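Local coordinates for fucoxanthin chlorophyll a/c-binding protein Lhcq10 (Chaetoceros gracilis, PDB 6L4U), which probably harvests light for photosystem I in a diatom, binding chlorophylls a and c1 and fucoxanthin and passing excitation energy on, at residues Z[77-82]-Z[156-161]. Residues are numbered along the deposited sequence; the frame is centred on the assembly and turned at random.
Sequences IGFLRQ and KHYMRG. With KC1 (Chlorophyll c1), chain B.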
# COMPACT_ATOMS: atom_id res chain seq x y z
N ILE Z 77 82.03 38.90 32.92
CA ILE Z 77 83.34 39.53 32.96
C ILE Z 77 84.30 38.69 33.80
O ILE Z 77 85.52 38.85 33.69
CB ILE Z 77 83.26 40.97 33.53
CG1 ILE Z 77 84.37 41.88 33.02
CG2 ILE Z 77 83.34 41.04 35.02
CD1 ILE Z 77 83.89 43.21 32.62
N GLY Z 78 83.78 37.79 34.65
CA GLY Z 78 84.62 36.79 35.27
C GLY Z 78 84.81 35.58 34.40
O GLY Z 78 85.80 34.85 34.55
N PHE Z 79 83.87 35.33 33.49
CA PHE Z 79 84.07 34.31 32.46
C PHE Z 79 85.17 34.72 31.50
O PHE Z 79 86.00 33.90 31.11
CB PHE Z 79 82.76 34.06 31.71
CG PHE Z 79 82.81 32.89 30.75
CD1 PHE Z 79 82.47 31.62 31.18
CD2 PHE Z 79 83.17 33.08 29.42
CE1 PHE Z 79 82.51 30.56 30.31
CE2 PHE Z 79 83.23 32.01 28.55
CZ PHE Z 79 82.89 30.76 28.99
N LEU Z 80 85.17 35.99 31.08
CA LEU Z 80 86.18 36.48 30.16
C LEU Z 80 87.56 36.53 30.81
O LEU Z 80 88.57 36.31 30.14
CB LEU Z 80 85.81 37.86 29.63
CG LEU Z 80 84.57 37.98 28.75
CD1 LEU Z 80 84.40 39.42 28.29
CD2 LEU Z 80 84.67 37.04 27.57
N ARG Z 81 87.61 36.81 32.11
CA ARG Z 81 88.88 36.81 32.82
C ARG Z 81 89.41 35.39 32.99
O ARG Z 81 90.62 35.17 32.84
CB ARG Z 81 88.72 37.48 34.18
CG ARG Z 81 88.78 38.98 34.14
CD ARG Z 81 88.69 39.54 35.54
NE ARG Z 81 89.80 39.10 36.36
CZ ARG Z 81 89.87 39.27 37.67
NH1 ARG Z 81 90.93 38.84 38.34
NH2 ARG Z 81 88.88 39.87 38.32
N GLN Z 82 88.53 34.44 33.30
CA GLN Z 82 88.94 33.04 33.42
C GLN Z 82 89.44 32.51 32.10
O GLN Z 82 90.41 31.74 32.05
CB GLN Z 82 87.77 32.14 33.71
CG GLN Z 82 87.89 30.89 34.48
CD GLN Z 82 89.16 30.36 35.07
OE1 GLN Z 82 90.25 30.26 34.51
NE2 GLN Z 82 89.00 30.09 36.35
N LYS Z 156 84.85 27.81 44.82
CA LYS Z 156 84.05 28.95 44.40
C LYS Z 156 84.36 29.32 42.96
O LYS Z 156 85.47 29.13 42.47
CB LYS Z 156 84.19 30.09 45.39
CG LYS Z 156 84.05 31.45 45.13
CD LYS Z 156 82.82 31.52 46.06
CE LYS Z 156 81.67 32.37 45.68
NZ LYS Z 156 82.08 33.56 46.51
N HIS Z 157 83.32 29.78 42.28
CA HIS Z 157 83.30 29.89 40.83
C HIS Z 157 83.54 31.32 40.38
O HIS Z 157 83.18 32.28 41.06
CB HIS Z 157 81.97 29.39 40.28
CG HIS Z 157 82.01 29.03 38.83
ND1 HIS Z 157 81.53 29.87 37.84
CD2 HIS Z 157 82.44 27.91 38.20
CE1 HIS Z 157 81.69 29.29 36.66
NE2 HIS Z 157 82.23 28.10 36.85
N TYR Z 158 84.12 31.44 39.20
CA TYR Z 158 84.54 32.71 38.65
C TYR Z 158 83.38 33.55 38.12
O TYR Z 158 83.55 34.75 37.93
CB TYR Z 158 85.57 32.48 37.55
CG TYR Z 158 85.16 31.45 36.52
CD1 TYR Z 158 85.46 30.09 36.69
CD2 TYR Z 158 84.49 31.83 35.37
CE1 TYR Z 158 85.11 29.16 35.74
CE2 TYR Z 158 84.12 30.91 34.42
CZ TYR Z 158 84.43 29.58 34.60
OH TYR Z 158 84.07 28.66 33.65
N MET Z 159 82.22 32.94 37.88
CA MET Z 159 81.02 33.69 37.52
C MET Z 159 80.16 34.03 38.72
O MET Z 159 78.93 34.12 38.61
CB MET Z 159 80.19 32.96 36.46
CG MET Z 159 80.95 32.62 35.22
SD MET Z 159 79.84 31.95 33.98
CE MET Z 159 79.07 33.47 33.43
N ARG Z 160 80.79 34.25 39.86
CA ARG Z 160 80.19 34.52 41.16
C ARG Z 160 81.16 35.47 41.84
O ARG Z 160 81.81 36.26 41.14
CB ARG Z 160 80.00 33.24 41.98
CG ARG Z 160 78.99 32.24 41.42
CD ARG Z 160 77.57 32.75 41.50
NE ARG Z 160 76.67 32.00 40.63
CZ ARG Z 160 76.24 32.43 39.45
NH1 ARG Z 160 75.42 31.67 38.73
NH2 ARG Z 160 76.61 33.61 39.00
N GLY Z 161 81.17 35.50 43.17
CA GLY Z 161 82.35 35.94 43.89
C GLY Z 161 83.56 35.24 43.31
O GLY Z 161 83.62 34.01 43.29
NB KC1 B . 79.96 26.76 32.83
ND KC1 B . 79.99 23.80 35.58
C1A KC1 B . 78.78 26.46 36.87
C1B KC1 B . 79.36 27.95 32.90
C1C KC1 B . 80.97 24.08 31.74
C1D KC1 B . 80.39 22.42 35.65
C2A KC1 B . 78.12 27.66 37.53
C2B KC1 B . 79.17 28.64 31.60
C2C KC1 B . 81.16 22.84 30.95
C2D KC1 B . 80.23 21.77 36.97
C3A KC1 B . 78.13 28.70 36.42
C3B KC1 B . 79.78 27.69 30.67
C3C KC1 B . 81.17 21.79 31.98
C3D KC1 B . 79.65 22.90 37.74
C4A KC1 B . 78.73 27.87 35.33
C4B KC1 B . 80.24 26.58 31.54
C4C KC1 B . 80.99 22.57 33.23
C4D KC1 B . 79.57 23.99 36.89
CAA KC1 B . 78.70 28.27 38.81
CAB KC1 B . 79.91 27.83 29.20
CAC KC1 B . 81.33 20.30 31.82
CAD KC1 B . 79.15 23.30 39.06
CBA KC1 B . 77.58 28.88 39.64
CBB KC1 B . 81.08 27.84 28.60
CBC KC1 B . 79.94 19.74 31.60
CBD KC1 B . 78.73 24.71 38.99
CED KC1 B . 75.61 25.14 41.18
CGA KC1 B . 77.53 28.23 41.00
CGD KC1 B . 77.29 24.79 39.37
CHA KC1 B . 78.99 25.15 37.59
CHB KC1 B . 78.86 28.50 34.17
CHC KC1 B . 80.91 25.37 31.03
CHD KC1 B . 80.95 21.77 34.47
CMA KC1 B . 76.71 29.09 36.02
CMB KC1 B . 78.52 29.96 31.28
CMC KC1 B . 81.30 22.65 29.46
CMD KC1 B . 80.48 20.41 37.54
NA KC1 B . 79.06 26.60 35.62
NC KC1 B . 80.85 23.91 33.07
O1A KC1 B . 76.61 28.47 41.77
O1D KC1 B . 76.43 24.92 38.52
O2A KC1 B . 78.57 27.31 41.42
O2D KC1 B . 76.91 24.74 40.77
OBD KC1 B . 79.08 22.55 40.10
MG KC1 B . 80.15 25.39 34.32
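The Y158 ring separates Q82 of helix 73-102 from H157 of its own turn. CG of Q82 sits 3.3 Å from the centroid of the Y158 ring and only 9° off its normal, a CH-pi contact; H157 CE1 lies over the opposite face. At the ring's edge, near its plane, F79 CD1 comes to 3.7 Å from Y158 CE2, with the two aromatic side chains side by side and pointing the same way. H157 in turn has Y158 on one face and chlorophyll c1 on the other, CAA of the pigment standing 3.4 Å from H157 ND1. The F79 ring meets the vinyl carbon CBB of the same pigment at its edge, CZ to CBB 3.5 Å.

The tyrosine CG takes the position between backbone N and carbonyl carbon (chi1 49°), which swings the ring towards the helix. Replacing Y158 with an alanine would probably leave Q82 CG without its ring face and open a gap between Q82 and H157, with F79 CD1 losing its edge neighbour. M159 runs alongside F79, its SD 3.9 Å from F79 CD1, in an oblique Met-aromatic contact; the same SD lies 3.6 Å from CHB of the chlorophyll.

Backbone fit is close too: G78 CA approaches Y158 O at 3.5 Å in a CA-H...O contact, where a beta carbon would clash with that oxygen. The type I turn from H157 to R160 is braced by M159 N donating to H157 ND1, although the donor lies 36° out of the imidazole plane. H157 NE2 is hydrogen-bonded to E152, near the end of helix 137-153. The contact thus joins helix 73-102 to the loop following helix 137-153, with chlorophyll c1 against F79, H157, M159 and R160, and a chlorophyll a touching F79, Q82 and Y158, while helix 42-51 packs against I77 and R81.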